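Local coordinates for racemase (PDB 3NZG), which is of unknown function but has the two-domain architecture of the enolase superfamily, with a magnesium ion bound inside its barrel domain, at residues V9-S14 with G77-E82; E233-E238 with V281-S286; I173-V178 with D207-Y212; V138-T143 with F338-P343. One frame throughout, in Å; residues are numbered along the deposited sequence.

Contact 1: residues V9-S14 with G77-E82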
# COMPACT_ATOMS: atom_id res chain seq x y z
N VAL D 9 -45.17 25.05 -11.06
CA VAL D 9 -44.44 24.21 -10.11
C VAL D 9 -45.36 23.93 -8.93
O VAL D 9 -45.28 24.60 -7.90
CB VAL D 9 -43.17 24.91 -9.61
CG1 VAL D 9 -42.37 23.96 -8.73
CG2 VAL D 9 -42.33 25.39 -10.79
N ALA D 10 -46.22 22.93 -9.09
CA ALA D 10 -47.18 22.59 -8.05
C ALA D 10 -46.84 21.31 -7.29
O ALA D 10 -46.21 20.40 -7.82
CB ALA D 10 -48.57 22.47 -8.66
N PRO D 11 -47.29 21.23 -6.03
CA PRO D 11 -47.04 20.06 -5.19
C PRO D 11 -47.54 18.77 -5.83
O PRO D 11 -48.50 18.79 -6.61
CB PRO D 11 -47.82 20.39 -3.91
CG PRO D 11 -47.75 21.87 -3.85
CD PRO D 11 -48.02 22.27 -5.28
N ILE D 12 -46.88 17.67 -5.48
CA ILE D 12 -47.26 16.35 -5.97
C ILE D 12 -48.49 15.97 -5.15
O ILE D 12 -48.50 16.17 -3.94
CB ILE D 12 -46.15 15.31 -5.71
CG1 ILE D 12 -44.90 15.66 -6.53
CG2 ILE D 12 -46.64 13.91 -6.05
CD1 ILE D 12 -43.68 14.83 -6.16
N LYS D 13 -49.51 15.43 -5.81
CA LYS D 13 -50.75 15.05 -5.13
C LYS D 13 -50.89 13.54 -4.93
O LYS D 13 -51.44 13.09 -3.92
CB LYS D 13 -51.96 15.58 -5.90
CG LYS D 13 -53.31 15.27 -5.24
CD LYS D 13 -54.48 15.88 -6.00
CE LYS D 13 -54.64 15.26 -7.39
NZ LYS D 13 -55.84 15.79 -8.12
N SER D 14 -50.40 12.77 -5.89
CA SER D 14 -50.49 11.32 -5.77
C SER D 14 -49.42 10.61 -6.59
O SER D 14 -48.86 11.18 -7.52
CB SER D 14 -51.87 10.83 -6.23
OG SER D 14 -51.98 10.90 -7.64
N GLY D 77 -46.79 15.88 -1.73
CA GLY D 77 -46.73 17.22 -1.16
C GLY D 77 -45.48 18.00 -1.52
O GLY D 77 -45.39 19.19 -1.22
N ARG D 78 -44.51 17.33 -2.14
CA ARG D 78 -43.27 17.99 -2.51
C ARG D 78 -43.34 18.56 -3.92
O ARG D 78 -44.10 18.08 -4.76
CB ARG D 78 -42.09 17.00 -2.42
CG ARG D 78 -41.88 16.40 -1.04
CD ARG D 78 -41.58 17.48 -0.01
NE ARG D 78 -40.37 18.23 -0.34
CZ ARG D 78 -39.14 17.81 -0.07
NH1 ARG D 78 -38.95 16.65 0.55
NH2 ARG D 78 -38.09 18.55 -0.42
N LEU D 79 -42.56 19.61 -4.18
CA LEU D 79 -42.53 20.21 -5.52
C LEU D 79 -41.60 19.34 -6.37
O LEU D 79 -40.41 19.21 -6.06
CB LEU D 79 -41.98 21.63 -5.45
CG LEU D 79 -42.77 22.64 -4.62
CD1 LEU D 79 -42.05 23.98 -4.60
CD2 LEU D 79 -44.16 22.79 -5.22
N PRO D 80 -42.12 18.76 -7.46
CA PRO D 80 -41.37 17.89 -8.38
C PRO D 80 -40.00 18.40 -8.82
O PRO D 80 -39.15 17.62 -9.24
CB PRO D 80 -42.32 17.73 -9.56
CG PRO D 80 -43.67 17.86 -8.94
CD PRO D 80 -43.47 19.02 -7.99
N ILE D 81 -39.79 19.71 -8.73
CA ILE D 81 -38.53 20.29 -9.15
C ILE D 81 -37.37 19.94 -8.21
O ILE D 81 -36.21 19.97 -8.61
CB ILE D 81 -38.66 21.82 -9.27
CG1 ILE D 81 -37.40 22.41 -9.91
CG2 ILE D 81 -38.91 22.44 -7.91
CD1 ILE D 81 -37.50 23.89 -10.22
N GLU D 82 -37.68 19.62 -6.95
CA GLU D 82 -36.66 19.28 -5.97
C GLU D 82 -36.38 17.78 -5.98
O GLU D 82 -36.47 17.11 -4.96
CB GLU D 82 -37.11 19.71 -4.57
CG GLU D 82 -37.42 21.19 -4.43
CD GLU D 82 -37.67 21.59 -2.99
OE1 GLU D 82 -38.63 21.08 -2.38
OE2 GLU D 82 -36.91 22.42 -2.46
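Where the first strand of the N-terminal domain sets out, V9 to I12 lie against G77 to I81, the loop that leads into helix 83-93. I12 is tied to this loop at both ends of its backbone: its N gives a hydrogen bond to R78 O at 2.9 Å, and its O accepts one from G77 N at 2.8 Å. Both bonds are bent, with N-H...O angles of 145° and 150°. G77 has a positive phi of 92°, which suits a residue without a side chain.

Apolar groups fill the flanks. I12 CG1 meets the P80 ring tightly, CG1 to CG at 3.5 Å, the two side chains running antiparallel as they pass. L79 comes alongside P11, its CD2 3.9 Å from P11 CD and also close to the carbonyl of V9. V9 reaches the loop with CG1, the branch anti to its backbone N, which touches I81 CG2 at 3.9 Å and L79 CB.

L79 to E82 form a type I turn, closed by E82 N bonding to L79 O. R78 then bridges the turn: NH2 points in the guanidinium plane to E82 OE1 at 3.2 Å, meeting that oxygen from above the carboxylate plane. This salt bridge faces a second subunit, where N134 accepts from R78 NH1 and the T133 amide is bonded to E82 OE2. Two backbone bonds thus fasten the start of strand 12-22 to a loop whose type I turn leads to E82, the N-cap of helix 83-93, in the antiparallel sheet and helices of an enolase-type N-terminal domain.

Contact 2: residues E233-E238 with V281-S286; sequences ELYFAE and VHLLQS. With MG (magnesium ion), chain Q.
The amide of Q285 stands upright over the carboxylate of E238, the two planes being perpendicular. Its NE2 donates to E238 OE1 at 2.8 Å, with an N-H...O angle of 155°, and comes down on that oxygen from above, 71° out of the carboxylate plane. Q285 OE1 is turned over the aliphatic part of the same side chain, 3.0 Å from E238 CG. In E238 an extended chain, with CG anti to the backbone N (chi1 173°), places the carboxylate beneath the glutamine amide.

F236 points at Q285 from the opposite direction. NE2 lies 3.6 Å from F236 CZ in an oblique approach, and ring and amide are again almost at right angles. L283 CD1 approaches the ring nearer its root, obliquely, 4.1 Å from F236 CD2, and also meets the edge of the Y235 ring, at CE2. Y235 OH is hydrogen-bonded to Q310.

The two backbones are not neighbours, the nearest CA atoms, of F236 and L283, being 8.5 Å apart. Strand 261-262 runs between strands 237-238 and 283-284, and the side chains reach past C261 into the interior of the beta/alpha barrel.

At the carboxylate the two oxygens have different tasks. E238 OE2 binds the magnesium ion at 2.1 Å. D211, E264 and a water are further ligands of the same metal. OE1 takes a salt bridge from K177 besides the Q285 bond; the group is gripped at both oxygens, which probably restricts rotation about CG-CD.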
# COMPACT_ATOMS: atom_id res chain seq x y z
N GLU D 233 -11.13 -7.45 -31.43
CA GLU D 233 -11.32 -6.06 -31.00
C GLU D 233 -12.73 -5.78 -30.47
O GLU D 233 -13.32 -4.74 -30.79
CB GLU D 233 -11.05 -5.11 -32.17
CG GLU D 233 -9.76 -5.39 -32.93
CD GLU D 233 -9.62 -4.50 -34.16
OE1 GLU D 233 -9.50 -3.27 -34.00
OE2 GLU D 233 -9.64 -5.04 -35.29
N LEU D 234 -13.27 -6.69 -29.67
CA LEU D 234 -14.61 -6.50 -29.10
C LEU D 234 -14.61 -5.28 -28.17
O LEU D 234 -13.61 -5.00 -27.50
CB LEU D 234 -15.03 -7.76 -28.33
CG LEU D 234 -14.94 -9.07 -29.12
CD1 LEU D 234 -15.32 -10.23 -28.22
CD2 LEU D 234 -15.86 -9.02 -30.34
N TYR D 235 -15.73 -4.56 -28.12
CA TYR D 235 -15.82 -3.37 -27.28
C TYR D 235 -15.74 -3.70 -25.79
O TYR D 235 -15.01 -3.04 -25.05
CB TYR D 235 -17.09 -2.57 -27.57
CG TYR D 235 -17.08 -1.19 -26.94
CD1 TYR D 235 -16.66 -0.08 -27.66
CD2 TYR D 235 -17.41 -1.01 -25.59
CE1 TYR D 235 -16.57 1.18 -27.08
CE2 TYR D 235 -17.33 0.26 -24.99
CZ TYR D 235 -16.91 1.35 -25.74
OH TYR D 235 -16.81 2.60 -25.17
N PHE D 236 -16.49 -4.71 -25.34
CA PHE D 236 -16.44 -5.13 -23.94
C PHE D 236 -16.92 -6.57 -23.69
O PHE D 236 -17.47 -7.22 -24.58
CB PHE D 236 -17.20 -4.15 -23.02
CG PHE D 236 -18.71 -4.18 -23.16
CD1 PHE D 236 -19.43 -5.37 -23.11
CD2 PHE D 236 -19.43 -3.00 -23.29
CE1 PHE D 236 -20.82 -5.39 -23.18
CE2 PHE D 236 -20.82 -3.01 -23.36
CZ PHE D 236 -21.52 -4.21 -23.30
N ALA D 237 -16.67 -7.04 -22.47
CA ALA D 237 -17.08 -8.38 -22.03
C ALA D 237 -17.99 -8.16 -20.83
O ALA D 237 -17.54 -7.72 -19.77
CB ALA D 237 -15.86 -9.21 -21.63
N GLU D 238 -19.27 -8.45 -21.03
CA GLU D 238 -20.28 -8.27 -19.99
C GLU D 238 -20.74 -9.58 -19.36
O GLU D 238 -20.81 -10.62 -20.02
CB GLU D 238 -21.48 -7.53 -20.60
CG GLU D 238 -22.70 -7.41 -19.68
CD GLU D 238 -23.92 -6.81 -20.39
OE1 GLU D 238 -23.74 -6.01 -21.34
OE2 GLU D 238 -25.06 -7.13 -19.99
N VAL D 281 -13.53 -2.56 -12.64
CA VAL D 281 -14.13 -2.64 -13.98
C VAL D 281 -13.98 -1.37 -14.82
O VAL D 281 -13.84 -0.28 -14.29
CB VAL D 281 -15.63 -3.03 -13.90
CG1 VAL D 281 -15.76 -4.41 -13.28
CG2 VAL D 281 -16.42 -2.02 -13.08
N HIS D 282 -14.00 -1.54 -16.15
CA HIS D 282 -13.86 -0.40 -17.06
C HIS D 282 -15.19 0.29 -17.32
O HIS D 282 -15.22 1.42 -17.80
CB HIS D 282 -13.35 -0.83 -18.45
CG HIS D 282 -12.06 -1.58 -18.44
ND1 HIS D 282 -11.96 -2.88 -18.01
CD2 HIS D 282 -10.82 -1.22 -18.85
CE1 HIS D 282 -10.71 -3.29 -18.16
NE2 HIS D 282 -10.00 -2.30 -18.66
N LEU D 283 -16.28 -0.40 -17.01
CA LEU D 283 -17.59 0.14 -17.34
C LEU D 283 -18.71 -0.36 -16.42
O LEU D 283 -18.81 -1.56 -16.15
CB LEU D 283 -17.88 -0.24 -18.80
CG LEU D 283 -19.11 0.27 -19.53
CD1 LEU D 283 -18.76 0.34 -21.01
CD2 LEU D 283 -20.31 -0.62 -19.29
N LEU D 284 -19.55 0.56 -15.96
CA LEU D 284 -20.67 0.24 -15.08
C LEU D 284 -21.97 0.17 -15.88
O LEU D 284 -22.19 0.98 -16.79
CB LEU D 284 -20.80 1.30 -14.00
CG LEU D 284 -19.61 1.46 -13.06
CD1 LEU D 284 -19.79 2.69 -12.20
CD2 LEU D 284 -19.46 0.21 -12.21
N GLN D 285 -22.83 -0.78 -15.53
CA GLN D 285 -24.08 -0.95 -16.25
C GLN D 285 -25.34 -0.78 -15.39
O GLN D 285 -26.40 -1.32 -15.72
CB GLN D 285 -24.08 -2.32 -16.94
CG GLN D 285 -22.91 -2.48 -17.90
CD GLN D 285 -22.93 -3.80 -18.66
OE1 GLN D 285 -22.93 -4.88 -18.07
NE2 GLN D 285 -22.94 -3.71 -19.99
N SER D 286 -25.21 -0.03 -14.30
CA SER D 286 -26.33 0.25 -13.40
C SER D 286 -27.55 0.64 -14.26
O SER D 286 -27.44 1.47 -15.15
CB SER D 286 -25.96 1.41 -12.46
OG SER D 286 -24.74 1.13 -11.76
MG MG Q . -26.80 -8.31 -19.69
O HOH W 1 -26.18 -9.97 -18.90

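Contact 3: residues I173-V178 with D207-Y212. With MG (magnesium ion), chain Q.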
# COMPACT_ATOMS: atom_id res chain seq x y z
N ILE D 173 -26.14 1.06 -37.85
CA ILE D 173 -26.06 1.04 -36.39
C ILE D 173 -24.57 1.05 -36.05
O ILE D 173 -23.81 0.22 -36.55
CB ILE D 173 -26.71 -0.23 -35.83
CG1 ILE D 173 -28.17 -0.29 -36.28
CG2 ILE D 173 -26.63 -0.23 -34.30
CD1 ILE D 173 -28.97 0.98 -35.98
N ARG D 174 -24.15 1.99 -35.21
CA ARG D 174 -22.74 2.13 -34.86
C ARG D 174 -22.17 1.02 -33.99
O ARG D 174 -20.97 0.75 -34.02
CB ARG D 174 -22.51 3.48 -34.16
CG ARG D 174 -23.05 4.70 -34.90
CD ARG D 174 -22.27 5.02 -36.17
NE ARG D 174 -22.75 6.24 -36.82
CZ ARG D 174 -22.41 7.48 -36.47
NH1 ARG D 174 -21.55 7.69 -35.47
NH2 ARG D 174 -22.92 8.52 -37.12
N ALA D 175 -23.03 0.37 -33.22
CA ALA D 175 -22.58 -0.71 -32.34
C ALA D 175 -23.73 -1.63 -31.95
O ALA D 175 -24.86 -1.18 -31.80
CB ALA D 175 -21.94 -0.11 -31.09
N VAL D 176 -23.42 -2.91 -31.79
CA VAL D 176 -24.43 -3.89 -31.41
C VAL D 176 -23.85 -4.84 -30.37
O VAL D 176 -22.64 -5.01 -30.28
CB VAL D 176 -24.90 -4.74 -32.63
CG1 VAL D 176 -25.38 -3.83 -33.75
CG2 VAL D 176 -23.78 -5.62 -33.13
N LYS D 177 -24.73 -5.44 -29.57
CA LYS D 177 -24.31 -6.41 -28.56
C LYS D 177 -24.96 -7.75 -28.87
O LYS D 177 -26.16 -7.83 -29.15
CB LYS D 177 -24.73 -5.95 -27.15
CG LYS D 177 -24.37 -6.95 -26.06
CD LYS D 177 -24.48 -6.35 -24.64
CE LYS D 177 -25.92 -6.25 -24.16
NZ LYS D 177 -25.98 -5.68 -22.78
N VAL D 178 -24.16 -8.80 -28.82
CA VAL D 178 -24.65 -10.16 -29.07
C VAL D 178 -24.49 -10.93 -27.77
O VAL D 178 -23.72 -10.54 -26.89
CB VAL D 178 -23.83 -10.86 -30.17
CG1 VAL D 178 -23.90 -10.07 -31.47
CG2 VAL D 178 -22.38 -11.02 -29.72
N ASP D 207 -18.89 -1.57 -33.91
CA ASP D 207 -18.40 -2.09 -32.64
C ASP D 207 -19.28 -3.23 -32.17
O ASP D 207 -20.50 -3.21 -32.34
CB ASP D 207 -18.33 -0.99 -31.58
CG ASP D 207 -17.02 -0.23 -31.63
OD1 ASP D 207 -15.96 -0.89 -31.77
OD2 ASP D 207 -17.05 1.02 -31.53
N MSE D 208 -18.64 -4.25 -31.59
CA MSE D 208 -19.37 -5.41 -31.11
C MSE D 208 -19.13 -5.67 -29.62
O MSE D 208 -17.99 -5.88 -29.19
CB MSE D 208 -18.96 -6.64 -31.92
CG MSE D 208 -19.96 -7.80 -31.84
SE MSE D 208 -19.39 -9.32 -32.91
CE MSE D 208 -19.04 -10.60 -31.50
N MSE D 209 -20.20 -5.62 -28.84
CA MSE D 209 -20.14 -5.90 -27.41
C MSE D 209 -20.62 -7.33 -27.23
O MSE D 209 -21.37 -7.84 -28.06
CB MSE D 209 -21.06 -4.96 -26.62
CG MSE D 209 -20.60 -3.52 -26.55
SE MSE D 209 -20.81 -2.53 -28.21
CE MSE D 209 -20.66 -0.73 -27.49
N VAL D 210 -20.19 -7.99 -26.17
CA VAL D 210 -20.63 -9.36 -25.94
C VAL D 210 -21.15 -9.55 -24.52
O VAL D 210 -20.52 -9.12 -23.55
CB VAL D 210 -19.49 -10.38 -26.19
CG1 VAL D 210 -20.02 -11.80 -26.01
CG2 VAL D 210 -18.93 -10.21 -27.59
N ASP D 211 -22.31 -10.19 -24.43
CA ASP D 211 -22.94 -10.47 -23.14
C ASP D 211 -22.82 -11.98 -22.93
O ASP D 211 -23.38 -12.76 -23.70
CB ASP D 211 -24.42 -10.06 -23.18
CG ASP D 211 -25.04 -9.98 -21.80
OD1 ASP D 211 -24.73 -10.83 -20.94
OD2 ASP D 211 -25.85 -9.05 -21.59
N TYR D 212 -22.08 -12.39 -21.90
CA TYR D 212 -21.89 -13.81 -21.65
C TYR D 212 -22.94 -14.42 -20.73
O TYR D 212 -22.89 -15.61 -20.42
CB TYR D 212 -20.47 -14.04 -21.10
CG TYR D 212 -19.38 -13.67 -22.09
CD1 TYR D 212 -18.84 -14.61 -22.95
CD2 TYR D 212 -18.92 -12.35 -22.18
CE1 TYR D 212 -17.86 -14.26 -23.89
CE2 TYR D 212 -17.95 -11.99 -23.12
CZ TYR D 212 -17.43 -12.95 -23.97
OH TYR D 212 -16.48 -12.60 -24.90
MG MG Q . -26.80 -8.31 -19.69
O HOH W 1 -26.18 -9.97 -18.90
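V178 is the bump of the helix-facing side: its CG2 presses into the notch formed by the methyl end of selenomethionine M208 (CG2 to CE, 3.8 Å) and V210, whose CG2 is 4.1 Å away. M208 and V178 cross at about a right angle, and the bend at chi3 of M208 turns CE toward the valine. V176, V178 and V210 project on this face, toward helices 154-170 and 188-202.

On the other face, A175 is the hollow. Its small CB is flanked by D207 CB at 3.7 Å and by selenomethionine M209, which bends at chi2 (74°) and lays its SE and CE back across the alanine, CE 3.9 Å from A175 CB. Next along, K177 CB packs on M209 CB at 3.8 Å before its chain, bent at chi3, passes D211.

The backbones that carry these faces are parallel strands with a 24° twist between their short axes. Five hydrogen bonds join them, from D207 N to R174 O through to D211 N to V178 O; the straightest is M209 N to V176 O, at 171°.

D211 ends the row. Its OD2 binds the magnesium ion at 2.2 Å, while OD1 accepts from the metal-bound water at 2.6 Å and from the amide of L213. K177 NZ stays 3.6 Å from D211 OD2, with no hydrogen bond between them; its bonding partners include E238, Y141 and a glycerol. Strand 175-179, helix 188-202 and strand 207-211 thus form a beta-alpha-beta unit of the barrel, delivering a metal ligand at a C-terminal strand end, as in the enolase superfamily.

Contact 4: residues V138-T143 with F338-P343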
# COMPACT_ATOMS: atom_id res chain seq x y z
N VAL D 138 -26.75 11.54 -30.29
CA VAL D 138 -26.21 10.46 -29.48
C VAL D 138 -26.39 9.19 -30.30
O VAL D 138 -27.27 9.12 -31.16
CB VAL D 138 -26.94 10.30 -28.12
CG1 VAL D 138 -26.76 11.56 -27.29
CG2 VAL D 138 -28.41 9.98 -28.33
N HIS D 139 -25.54 8.21 -30.05
CA HIS D 139 -25.61 6.95 -30.77
C HIS D 139 -25.63 5.80 -29.78
O HIS D 139 -24.70 5.64 -28.98
CB HIS D 139 -24.42 6.82 -31.72
CG HIS D 139 -24.29 7.97 -32.67
ND1 HIS D 139 -23.75 9.18 -32.29
CD2 HIS D 139 -24.70 8.12 -33.95
CE1 HIS D 139 -23.83 10.03 -33.30
NE2 HIS D 139 -24.41 9.41 -34.31
N PRO D 140 -26.68 4.99 -29.83
CA PRO D 140 -26.79 3.85 -28.91
C PRO D 140 -26.21 2.60 -29.53
O PRO D 140 -25.93 2.57 -30.73
CB PRO D 140 -28.28 3.71 -28.74
CG PRO D 140 -28.75 3.92 -30.17
CD PRO D 140 -27.92 5.13 -30.62
N TYR D 141 -26.01 1.59 -28.70
CA TYR D 141 -25.58 0.31 -29.23
C TYR D 141 -26.88 -0.45 -29.08
O TYR D 141 -27.68 -0.16 -28.19
CB TYR D 141 -24.43 -0.30 -28.40
CG TYR D 141 -24.76 -0.91 -27.05
CD1 TYR D 141 -25.47 -2.11 -26.95
CD2 TYR D 141 -24.29 -0.33 -25.88
CE1 TYR D 141 -25.68 -2.72 -25.72
CE2 TYR D 141 -24.50 -0.92 -24.64
CZ TYR D 141 -25.19 -2.12 -24.56
OH TYR D 141 -25.39 -2.70 -23.34
N LEU D 142 -27.14 -1.39 -29.98
CA LEU D 142 -28.38 -2.14 -29.89
C LEU D 142 -28.10 -3.57 -29.53
O LEU D 142 -27.21 -4.20 -30.09
CB LEU D 142 -29.14 -2.08 -31.23
CG LEU D 142 -29.69 -0.73 -31.69
CD1 LEU D 142 -30.42 -0.91 -33.03
CD2 LEU D 142 -30.66 -0.16 -30.66
N THR D 143 -28.86 -4.07 -28.57
CA THR D 143 -28.71 -5.44 -28.11
C THR D 143 -29.57 -6.33 -29.01
O THR D 143 -30.78 -6.13 -29.13
CB THR D 143 -29.17 -5.58 -26.65
OG1 THR D 143 -28.37 -4.71 -25.83
CG2 THR D 143 -29.01 -7.01 -26.17
N PHE D 338 -24.57 3.81 -25.52
CA PHE D 338 -25.42 3.53 -24.37
C PHE D 338 -26.41 2.47 -24.83
O PHE D 338 -26.78 2.42 -26.01
CB PHE D 338 -26.13 4.80 -23.90
CG PHE D 338 -27.14 5.35 -24.88
CD1 PHE D 338 -28.50 5.18 -24.66
CD2 PHE D 338 -26.72 6.05 -26.01
CE1 PHE D 338 -29.45 5.71 -25.55
CE2 PHE D 338 -27.66 6.59 -26.91
CZ PHE D 338 -29.02 6.42 -26.67
N GLU D 339 -26.84 1.60 -23.92
CA GLU D 339 -27.76 0.54 -24.30
C GLU D 339 -29.14 1.06 -24.65
O GLU D 339 -29.70 1.92 -23.97
CB GLU D 339 -27.87 -0.54 -23.23
CG GLU D 339 -28.89 -1.62 -23.57
CD GLU D 339 -28.72 -2.88 -22.76
OE1 GLU D 339 -28.60 -2.82 -21.51
OE2 GLU D 339 -28.71 -3.96 -23.39
N TYR D 340 -29.68 0.52 -25.74
CA TYR D 340 -30.99 0.91 -26.23
C TYR D 340 -31.57 -0.29 -26.97
O TYR D 340 -30.86 -1.01 -27.67
CB TYR D 340 -30.85 2.10 -27.20
CG TYR D 340 -32.15 2.82 -27.50
CD1 TYR D 340 -32.65 3.78 -26.62
CD2 TYR D 340 -32.87 2.56 -28.66
CE1 TYR D 340 -33.84 4.46 -26.89
CE2 TYR D 340 -34.06 3.23 -28.95
CZ TYR D 340 -34.54 4.18 -28.06
OH TYR D 340 -35.71 4.85 -28.33
N VAL D 341 -32.87 -0.50 -26.79
CA VAL D 341 -33.57 -1.59 -27.46
C VAL D 341 -34.51 -0.91 -28.45
O VAL D 341 -35.37 -0.12 -28.07
CB VAL D 341 -34.39 -2.43 -26.47
CG1 VAL D 341 -33.45 -3.27 -25.62
CG2 VAL D 341 -35.23 -1.52 -25.58
N HIS D 342 -34.31 -1.20 -29.73
CA HIS D 342 -35.12 -0.59 -30.78
C HIS D 342 -36.18 -1.53 -31.31
O HIS D 342 -35.92 -2.72 -31.52
CB HIS D 342 -34.22 -0.12 -31.92
CG HIS D 342 -34.89 0.82 -32.87
ND1 HIS D 342 -35.86 0.41 -33.76
CD2 HIS D 342 -34.77 2.16 -33.04
CE1 HIS D 342 -36.30 1.45 -34.43
NE2 HIS D 342 -35.66 2.53 -34.01
N PRO D 343 -37.40 -1.01 -31.54
CA PRO D 343 -38.56 -1.75 -32.05
C PRO D 343 -38.28 -2.62 -33.27
O PRO D 343 -38.70 -3.78 -33.34
CB PRO D 343 -39.56 -0.64 -32.37
CG PRO D 343 -39.22 0.40 -31.36
CD PRO D 343 -37.72 0.42 -31.39
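Y141 N donates to F338 O at 2.9 Å and 161°, the one well-formed backbone bond between these parallel strands. The return bond, Y340 N to Y141 O, is weak, at 3.2 Å and 135°. P140, a proline, has no N-H to give. Beyond Y340 the pairing fails: T143 N is buried with no partner in the model. L142 instead spends its backbone on the other neighbour, strand 175-179, where A175 and K177 meet it.

Carbon contacts make up for the sparse bonding. P140 CB sits over one face of the F338 ring, 3.7 Å from its centroid, a CH-pi contact, and touches Y340 CB closely. F338 can lie beneath the proline because its CG stands between backbone N and carbonyl carbon (chi1 66°). V138 CG2 adds to the packing at F338 CE2. One residue on, the roles are reversed: E339 CA lies over a face of the Y141 ring, 3.8 Å from the centroid. L142 CD2 meets the Y340 ring at its edge.

Most polar ends find partners outside the two segments. Y141 OH is hydrogen-bonded to K177 NZ, Y340 OH to E358, H342 ND1 to the amide of E344, and E339 OE1 to the amide of N315. The exception is a doubtful one: T143 OG1 appears to donate to E339 OE2 at 2.6 Å, but that oxygen is less surely placed, lying very near a bound glycerol. Closing the barrel between its first and last strands therefore relies more on ring packing than on backbone bonds, with the Y141 hydroxyl held by K177 NZ of the neighbouring strand.

Contacts 2, 3 and 4 are buried in the barrel domain, whereas contact 1 is partly buried, its nearest atoms about 20 Å or more from the others, beside a second subunit. Contacts 3 and 4 share a sheet, strands 137-143 and 175-179 being neighbours, and strand 207-211 links contact 3 to strand 237-238 of contact 2. The backbone bonding is regular in contact 3, loose in contact 4 and absent across contact 2, which is made by side chains alone. Charge gathers where the three converge: contacts 2 and 3 each supply a magnesium ligand, while contact 4 lines the nearby interior. Contact 1 instead joins mostly apolar groups around two backbone bonds, its charged pair facing that subunit.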